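Local coordinates for protein CocE/NonD family hydrolase (Staphylococcus aureus, PDB 3IB3) that probably works as a hydrolase of the CocE/NonD family, joining an alpha/beta-hydrolase catalytic domain to a C-terminal non-catalytic domain rich in beta strands, at residues L432-N437 / F503-T508; E367-N372 / V393-T398. One frame throughout, in Å; residues are numbered along the deposited sequence.

Contact 1 (L432-N437 / F503-T508)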
ATOM      1  N   LEU A 432       3.142   6.945  23.649  1.00  8.26           N
ATOM      2  CA  LEU A 432       2.490   7.521  24.781  1.00  8.66           C
ATOM      3  C   LEU A 432       3.253   8.826  25.054  1.00  8.28           C
ATOM      4  O   LEU A 432       4.479   8.819  25.098  1.00  7.58           O
ATOM      5  CB  LEU A 432       2.550   6.520  25.964  1.00  8.68           C
ATOM      6  CG  LEU A 432       1.450   5.468  26.130  1.00  9.47           C
ATOM      7  CD1 LEU A 432       1.087   4.676  24.920  1.00 11.33           C
ATOM      8  CD2 LEU A 432       1.700   4.545  27.295  1.00 10.02           C
ATOM      9  N   ASP A 433       2.533   9.946  25.190  1.00  7.44           N
ATOM     10  CA  ASP A 433       3.180  11.227  25.413  1.00  7.29           C
ATOM     11  C   ASP A 433       3.603  11.329  26.895  1.00  7.08           C
ATOM     12  O   ASP A 433       3.348  10.439  27.665  1.00  6.92           O
ATOM     13  CB  ASP A 433       2.329  12.430  24.928  1.00  6.84           C
ATOM     14  CG  ASP A 433       1.020  12.642  25.718  1.00  8.36           C
ATOM     15  OD1 ASP A 433       0.926  12.194  26.889  1.00  4.92           O
ATOM     16  OD2 ASP A 433       0.072  13.287  25.164  1.00  4.13           O
ATOM     17  N   ARG A 434       4.306  12.398  27.234  1.00  7.23           N
ATOM     18  CA  ARG A 434       4.724  12.669  28.588  1.00  7.80           C
ATOM     19  C   ARG A 434       3.601  12.667  29.620  1.00  7.80           C
ATOM     20  O   ARG A 434       3.856  12.425  30.767  1.00  7.72           O
ATOM     21  CB  ARG A 434       5.408  14.011  28.619  1.00  7.91           C
ATOM     22  CG  ARG A 434       6.790  13.965  28.026  1.00  8.05           C
ATOM     23  CD  ARG A 434       7.244  15.352  27.653  1.00 11.09           C
ATOM     24  NE  ARG A 434       8.527  15.284  26.965  1.00 13.71           N
ATOM     25  CZ  ARG A 434       8.925  16.081  25.976  1.00 16.59           C
ATOM     26  NH1 ARG A 434       8.135  17.028  25.474  1.00 17.90           N
ATOM     27  NH2 ARG A 434      10.134  15.895  25.455  1.00 17.86           N
ATOM     28  N   ARG A 435       2.362  12.961  29.229  1.00  7.09           N
ATOM     29  CA  ARG A 435       1.264  12.909  30.199  1.00  6.63           C
ATOM     30  C   ARG A 435       0.822  11.461  30.373  1.00  6.64           C
ATOM     31  O   ARG A 435       0.123  11.143  31.319  1.00  6.89           O
ATOM     32  CB  ARG A 435       0.088  13.809  29.780  1.00  5.94           C
ATOM     33  CG  ARG A 435       0.288  15.280  29.981  1.00  5.56           C
ATOM     34  CD  ARG A 435       1.438  15.930  29.179  1.00  5.11           C
ATOM     35  NE  ARG A 435       1.324  15.775  27.737  1.00  7.35           N
ATOM     36  CZ  ARG A 435       2.282  16.065  26.864  1.00  9.09           C
ATOM     37  NH1 ARG A 435       3.427  16.569  27.284  1.00 12.11           N
ATOM     38  NH2 ARG A 435       2.096  15.848  25.556  1.00 10.78           N
ATOM     39  N   GLY A 436       1.261  10.578  29.493  1.00  6.36           N
ATOM     40  CA  GLY A 436       0.859   9.163  29.518  1.00  7.54           C
ATOM     41  C   GLY A 436      -0.299   8.837  28.558  1.00  8.31           C
ATOM     42  O   GLY A 436      -0.836   7.730  28.564  1.00  8.31           O
ATOM     43  N   ASN A 437      -0.656   9.789  27.696  1.00  8.16           N
ATOM     44  CA  ASN A 437      -1.795   9.640  26.771  1.00  7.43           C
ATOM     45  C   ASN A 437      -1.311   9.207  25.423  1.00  7.09           C
ATOM     46  O   ASN A 437      -0.294   9.684  24.951  1.00  5.74           O
ATOM     47  CB  ASN A 437      -2.515  10.982  26.622  1.00  7.19           C
ATOM     48  CG  ASN A 437      -3.149  11.410  27.883  1.00  7.68           C
ATOM     49  OD1 ASN A 437      -3.687  10.583  28.582  1.00 11.70           O
ATOM     50  ND2 ASN A 437      -3.087  12.689  28.205  1.00  4.65           N
ATOM     51  N   PHE A 503      10.269   9.269  19.113  1.00  8.48           N
ATOM     52  CA  PHE A 503       9.930   9.209  20.544  1.00  9.43           C
ATOM     53  C   PHE A 503      10.828  10.206  21.219  1.00  9.54           C
ATOM     54  O   PHE A 503      12.039   9.966  21.347  1.00 11.51           O
ATOM     55  CB  PHE A 503      10.111   7.772  21.091  1.00 10.01           C
ATOM     56  CG  PHE A 503       9.193   6.749  20.422  1.00  7.82           C
ATOM     57  CD1 PHE A 503       8.076   6.263  21.078  1.00  7.24           C
ATOM     58  CD2 PHE A 503       9.442   6.307  19.153  1.00  9.05           C
ATOM     59  CE1 PHE A 503       7.227   5.364  20.483  1.00  6.88           C
ATOM     60  CE2 PHE A 503       8.568   5.381  18.529  1.00  6.92           C
ATOM     61  CZ  PHE A 503       7.468   4.920  19.222  1.00  7.06           C
ATOM     62  N   LYS A 504      10.286  11.383  21.552  1.00 10.10           N
ATOM     63  CA  LYS A 504      11.015  12.343  22.396  1.00  9.96           C
ATOM     64  C   LYS A 504      11.417  11.750  23.763  1.00  9.33           C
ATOM     65  O   LYS A 504      10.769  10.815  24.278  1.00  9.08           O
ATOM     66  CB  LYS A 504      10.185  13.585  22.671  1.00 10.25           C
ATOM     67  CG  LYS A 504       9.843  14.501  21.495  1.00 11.70           C
ATOM     68  CD  LYS A 504       8.962  15.667  22.011  1.00 11.95           C
ATOM     69  CE  LYS A 504       8.899  16.857  21.051  1.00 14.53           C
ATOM     70  NZ  LYS A 504       7.965  16.641  19.909  1.00 12.85           N
ATOM     71  N   GLN A 505      12.455  12.309  24.380  1.00  9.34           N
ATOM     72  CA  GLN A 505      12.721  12.022  25.805  1.00  9.10           C
ATOM     73  C   GLN A 505      11.457  12.166  26.645  1.00  8.59           C
ATOM     74  O   GLN A 505      10.758  13.207  26.606  1.00  7.70           O
ATOM     75  CB  GLN A 505      13.779  12.918  26.419  1.00  9.48           C
ATOM     76  CG  GLN A 505      13.963  12.680  27.982  1.00 11.88           C
ATOM     77  CD  GLN A 505      12.961  13.519  28.841  1.00 14.83           C
ATOM     78  OE1 GLN A 505      12.663  14.684  28.507  1.00 14.03           O
ATOM     79  NE2 GLN A 505      12.402  12.904  29.913  1.00 16.34           N
ATOM     80  N   GLY A 506      11.197  11.105  27.407  1.00  7.18           N
ATOM     81  CA  GLY A 506      10.085  11.054  28.340  1.00  7.05           C
ATOM     82  C   GLY A 506       8.787  10.577  27.710  1.00  6.61           C
ATOM     83  O   GLY A 506       7.748  10.546  28.384  1.00  7.34           O
ATOM     84  N   GLU A 507       8.847  10.200  26.435  1.00  5.65           N
ATOM     85  CA  GLU A 507       7.737   9.554  25.750  1.00  6.29           C
ATOM     86  C   GLU A 507       7.990   8.045  25.797  1.00  6.26           C
ATOM     87  O   GLU A 507       9.120   7.593  25.954  1.00  5.12           O
ATOM     88  CB  GLU A 507       7.606  10.049  24.284  1.00  6.16           C
ATOM     89  CG  GLU A 507       7.392  11.558  24.180  1.00  7.79           C
ATOM     90  CD  GLU A 507       6.889  12.045  22.828  1.00 10.73           C
ATOM     91  OE1 GLU A 507       7.530  11.781  21.783  1.00 12.26           O
ATOM     92  OE2 GLU A 507       5.853  12.738  22.821  1.00 12.18           O
ATOM     93  N   THR A 508       6.930   7.283  25.599  1.00  6.76           N
ATOM     94  CA  THR A 508       6.940   5.835  25.838  1.00  6.90           C
ATOM     95  C   THR A 508       6.575   5.048  24.580  1.00  7.41           C
ATOM     96  O   THR A 508       5.692   5.472  23.825  1.00  9.18           O
ATOM     97  CB  THR A 508       5.945   5.575  26.978  1.00  6.26           C
ATOM     98  OG1 THR A 508       6.406   6.252  28.124  1.00  6.39           O
ATOM     99  CG2 THR A 508       5.772   4.131  27.353  1.00  6.14           C
TER
HETATM  100  O   HOH W   1       5.768   8.640  28.386  1.00 26.65           O
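L432 and T508 form an antiparallel hydrogen-bonded pair where strand 424-432 ends and strand 508-514 begins. Two turns sit beyond it, type I from D433 to G436 and type II from K504 to E507, at one end of a sheet in the C-terminal domain. Both backbone bonds of the pair are made: L432 N to T508 O at 3.0 Å and T508 N to L432 O at 2.9 Å. Their side chains share one face of the sheet, with L432 CB 3.7 Å from T508 CB.

Past the pair, a water takes over the bridging. It donates to D433 O and, at 2.7 Å, to G506 O, and accepts from the T508 hydroxyl, which also meets T398.

Salt bridges brace the turns. R435 NH2 reaches D433 OD2 at 3.3 Å, and E507 OE1 pairs with K431, just before L432. Inside the type II turn, E507 OE1 also accepts a hydrogen bond from K504 N, at 2.8 Å.

R434 spans the two turns. Its CG passes 3.6 Å from G506 O, and the extended chain beyond crosses K504, whose amine turns off to D339, and carries the guanidinium side-on to a single carbonyl. NE and NH2 both donate to Q505 O, which lies near the guanidinium plane; the NH2 bond, 3.0 Å long, is somewhat bent (N-H...O 144°).

Contact 2 (E367-N372 / V393-T398)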
ATOM      1  N   GLU A 367       6.588  -9.891  34.419  1.00 14.44           N
ATOM      2  CA  GLU A 367       6.504  -9.522  35.829  1.00 14.76           C
ATOM      3  C   GLU A 367       6.191  -8.037  36.103  1.00 13.80           C
ATOM      4  O   GLU A 367       5.429  -7.747  37.010  1.00 13.41           O
ATOM      5  CB  GLU A 367       7.825  -9.848  36.488  1.00 15.30           C
ATOM      6  CG  GLU A 367       7.894  -9.673  37.986  1.00 17.93           C
ATOM      7  CD  GLU A 367       9.332  -9.766  38.467  1.00 22.64           C
ATOM      8  OE1 GLU A 367      10.243  -9.357  37.702  1.00 26.28           O
ATOM      9  OE2 GLU A 367       9.567 -10.249  39.601  1.00 25.32           O
ATOM     10  N   ASN A 368       6.805  -7.113  35.367  1.00 13.18           N
ATOM     11  CA  ASN A 368       6.490  -5.671  35.514  1.00 12.56           C
ATOM     12  C   ASN A 368       6.054  -5.003  34.208  1.00 12.35           C
ATOM     13  O   ASN A 368       5.804  -3.813  34.184  1.00 12.58           O
ATOM     14  CB  ASN A 368       7.652  -4.905  36.159  1.00 12.23           C
ATOM     15  CG  ASN A 368       8.848  -4.799  35.264  1.00 10.74           C
ATOM     16  OD1 ASN A 368       8.822  -5.279  34.142  1.00 13.76           O
ATOM     17  ND2 ASN A 368       9.893  -4.159  35.737  1.00  5.07           N
ATOM     18  N   HIS A 369       5.918  -5.789  33.142  1.00 11.68           N
ATOM     19  CA  HIS A 369       5.409  -5.304  31.875  1.00 11.14           C
ATOM     20  C   HIS A 369       6.231  -4.152  31.349  1.00 10.74           C
ATOM     21  O   HIS A 369       5.713  -3.093  31.008  1.00 10.58           O
ATOM     22  CB  HIS A 369       3.941  -4.938  32.033  1.00 11.28           C
ATOM     23  CG  HIS A 369       3.103  -6.107  32.403  1.00 11.77           C
ATOM     24  ND1 HIS A 369       2.290  -6.749  31.502  1.00 11.67           N
ATOM     25  CD2 HIS A 369       2.994  -6.791  33.569  1.00  9.79           C
ATOM     26  CE1 HIS A 369       1.692  -7.765  32.104  1.00 11.61           C
ATOM     27  NE2 HIS A 369       2.104  -7.806  33.356  1.00 10.86           N
ATOM     28  N   THR A 370       7.537  -4.387  31.306  1.00 10.14           N
ATOM     29  CA  THR A 370       8.477  -3.435  30.803  1.00  9.52           C
ATOM     30  C   THR A 370       9.141  -3.974  29.593  1.00  9.00           C
ATOM     31  O   THR A 370       9.073  -5.159  29.313  1.00  7.87           O
ATOM     32  CB  THR A 370       9.577  -3.168  31.808  1.00  9.34           C
ATOM     33  OG1 THR A 370      10.066  -4.422  32.308  1.00  8.64           O
ATOM     34  CG2 THR A 370       9.046  -2.280  32.965  1.00  9.78           C
ATOM     35  N   LEU A 371       9.807  -3.086  28.869  1.00  8.85           N
ATOM     36  CA  LEU A 371      10.821  -3.511  27.888  1.00  9.70           C
ATOM     37  C   LEU A 371      12.147  -3.067  28.476  1.00  9.14           C
ATOM     38  O   LEU A 371      12.142  -2.167  29.267  1.00  9.71           O
ATOM     39  CB  LEU A 371      10.585  -2.850  26.546  1.00  9.02           C
ATOM     40  CG  LEU A 371       9.287  -3.245  25.864  1.00 11.26           C
ATOM     41  CD1 LEU A 371       8.920  -2.211  24.769  1.00  8.10           C
ATOM     42  CD2 LEU A 371       9.438  -4.663  25.316  1.00  7.27           C
ATOM     43  N   ASN A 372      13.247  -3.714  28.105  1.00  9.66           N
ATOM     44  CA  ASN A 372      14.515  -3.575  28.798  1.00 11.02           C
ATOM     45  C   ASN A 372      15.713  -3.713  27.880  1.00 11.99           C
ATOM     46  O   ASN A 372      15.680  -4.485  26.936  1.00 11.57           O
ATOM     47  CB  ASN A 372      14.631  -4.617  29.909  1.00 10.86           C
ATOM     48  CG  ASN A 372      13.552  -4.460  30.979  1.00 10.75           C
ATOM     49  OD1 ASN A 372      13.844  -4.070  32.087  1.00  8.74           O
ATOM     50  ND2 ASN A 372      12.316  -4.791  30.648  1.00 11.92           N
ATOM     51  N   VAL A 393      -2.116  -7.639  26.786  1.00 15.65           N
ATOM     52  CA  VAL A 393      -0.959  -7.413  27.653  1.00 13.94           C
ATOM     53  C   VAL A 393      -0.002  -6.415  26.958  1.00 14.37           C
ATOM     54  O   VAL A 393       0.209  -6.484  25.730  1.00 13.47           O
ATOM     55  CB  VAL A 393      -0.237  -8.724  28.012  1.00 14.51           C
ATOM     56  CG1 VAL A 393      -1.080  -9.564  28.970  1.00 12.82           C
ATOM     57  CG2 VAL A 393       0.058  -9.520  26.794  1.00 14.41           C
ATOM     58  N   SER A 394       0.538  -5.473  27.742  1.00 14.11           N
ATOM     59  CA  SER A 394       1.445  -4.442  27.232  1.00 14.28           C
ATOM     60  C   SER A 394       2.816  -4.509  27.842  1.00 13.80           C
ATOM     61  O   SER A 394       2.977  -5.051  28.923  1.00 13.86           O
ATOM     62  CB  SER A 394       0.890  -3.062  27.533  1.00 14.22           C
ATOM     63  OG  SER A 394      -0.026  -2.771  26.527  1.00 16.13           O
ATOM     64  N   PHE A 395       3.798  -3.919  27.144  1.00 13.38           N
ATOM     65  CA  PHE A 395       5.176  -3.852  27.633  1.00 12.20           C
ATOM     66  C   PHE A 395       5.712  -2.502  27.214  1.00 11.79           C
ATOM     67  O   PHE A 395       5.615  -2.146  26.032  1.00  9.88           O
ATOM     68  CB  PHE A 395       6.009  -4.979  27.029  1.00 13.09           C
ATOM     69  CG  PHE A 395       5.490  -6.357  27.350  1.00 13.32           C
ATOM     70  CD1 PHE A 395       5.937  -7.032  28.465  1.00 15.15           C
ATOM     71  CD2 PHE A 395       4.559  -6.982  26.517  1.00 14.44           C
ATOM     72  CE1 PHE A 395       5.457  -8.319  28.763  1.00 12.71           C
ATOM     73  CE2 PHE A 395       4.074  -8.239  26.799  1.00 13.92           C
ATOM     74  CZ  PHE A 395       4.524  -8.914  27.927  1.00 13.55           C
ATOM     75  N   LYS A 396       6.249  -1.724  28.166  1.00 10.82           N
ATOM     76  CA  LYS A 396       6.573  -0.325  27.877  1.00 10.42           C
ATOM     77  C   LYS A 396       7.983   0.090  28.162  1.00  9.76           C
ATOM     78  O   LYS A 396       8.573  -0.331  29.143  1.00  9.72           O
ATOM     79  CB  LYS A 396       5.664   0.652  28.641  1.00 10.86           C
ATOM     80  CG  LYS A 396       4.186   0.521  28.341  1.00 10.71           C
ATOM     81  CD  LYS A 396       3.361   1.353  29.310  1.00 12.14           C
ATOM     82  CE  LYS A 396       1.869   1.035  29.208  1.00 12.94           C
ATOM     83  NZ  LYS A 396       1.164   1.934  30.148  1.00 16.33           N
ATOM     84  N   TYR A 397       8.455   1.022  27.348  1.00  8.60           N
ATOM     85  CA  TYR A 397       9.791   1.603  27.475  1.00  7.70           C
ATOM     86  C   TYR A 397       9.665   3.105  27.330  1.00  7.07           C
ATOM     87  O   TYR A 397       9.078   3.585  26.358  1.00  4.87           O
ATOM     88  CB  TYR A 397      10.691   1.054  26.370  1.00  7.56           C
ATOM     89  CG  TYR A 397      12.095   1.559  26.453  1.00 10.25           C
ATOM     90  CD1 TYR A 397      12.982   1.030  27.369  1.00 14.11           C
ATOM     91  CD2 TYR A 397      12.541   2.585  25.626  1.00 10.66           C
ATOM     92  CE1 TYR A 397      14.272   1.502  27.460  1.00 15.22           C
ATOM     93  CE2 TYR A 397      13.831   3.041  25.703  1.00 11.52           C
ATOM     94  CZ  TYR A 397      14.681   2.504  26.606  1.00 15.08           C
ATOM     95  OH  TYR A 397      15.961   2.993  26.706  1.00 20.07           O
ATOM     96  N   THR A 398      10.208   3.835  28.310  1.00  6.62           N
ATOM     97  CA  THR A 398      10.218   5.295  28.304  1.00  7.78           C
ATOM     98  C   THR A 398      11.626   5.730  27.929  1.00  9.55           C
ATOM     99  O   THR A 398      12.608   5.262  28.534  1.00  8.83           O
ATOM    100  CB  THR A 398       9.836   5.879  29.672  1.00  7.55           C
ATOM    101  OG1 THR A 398       8.433   5.696  29.891  1.00  5.97           O
ATOM    102  CG2 THR A 398      10.152   7.386  29.763  1.00  5.75           C
TER
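The H369 ring meets the backbone of S394 edge-on: ND1 donates to S394 O at 3.2 Å, with the oxygen in the ring plane. That bond fixes how the imidazole is turned, and the F395 ring lies nearly parallel to it, planes at 19°, but slid so far aside that the centroids are 5.6 Å apart and there is little overlap. Carbonyls sit at the other ring edges, T370 O 3.7 Å from F395 CD1 and L371 O 3.8 Å from Y397 CD1. The Y397 hydroxyl is hydrogen-bonded to H373 NE2.

H369 and T370 both face N365 of strand 358-365, a G1 beta bulge, with H369 in the left-handed region. The chain then runs on as a short strand that passes strand 393-398 at 51°, and a single bridge, T370 with K396, links two sheets of the C-terminal domain, consistent with the jelly-roll beta sandwich of this domain family. K396 N donates to H369 O, and L371 N to K396 O at 3.0 Å; both donors stand well above the plane of the carbonyl they use.

L371 points toward 393-398. With CG beside the backbone N (chi1 -65°), its methyls come against F395, CD1 3.5 Å from F395 O and CD2 3.8 Å from F395 CB, while L371 CB rests 3.9 Å from Y397 CB.

Contact 2 closes along the chain before contact 1 opens, yet their centres are only about 14 Å apart. Strand 508-514 is what joins them: it pairs with 424-432 on one hand and with 392-398 on the other, so T508 of contact 1 lies beside the second segment of contact 2. T508 OG1 and T398 OG1 are 2.7 Å apart, probably hydrogen-bonded, and T508 CG2 sits 3.7 Å from K396 CB. The K396 side chain reaches across past T508, its NZ 3.9 Å from L432 CD2. Both contacts belong to the C-terminal non-catalytic domain, with centres about 29 and 31 Å from the centre of the chain.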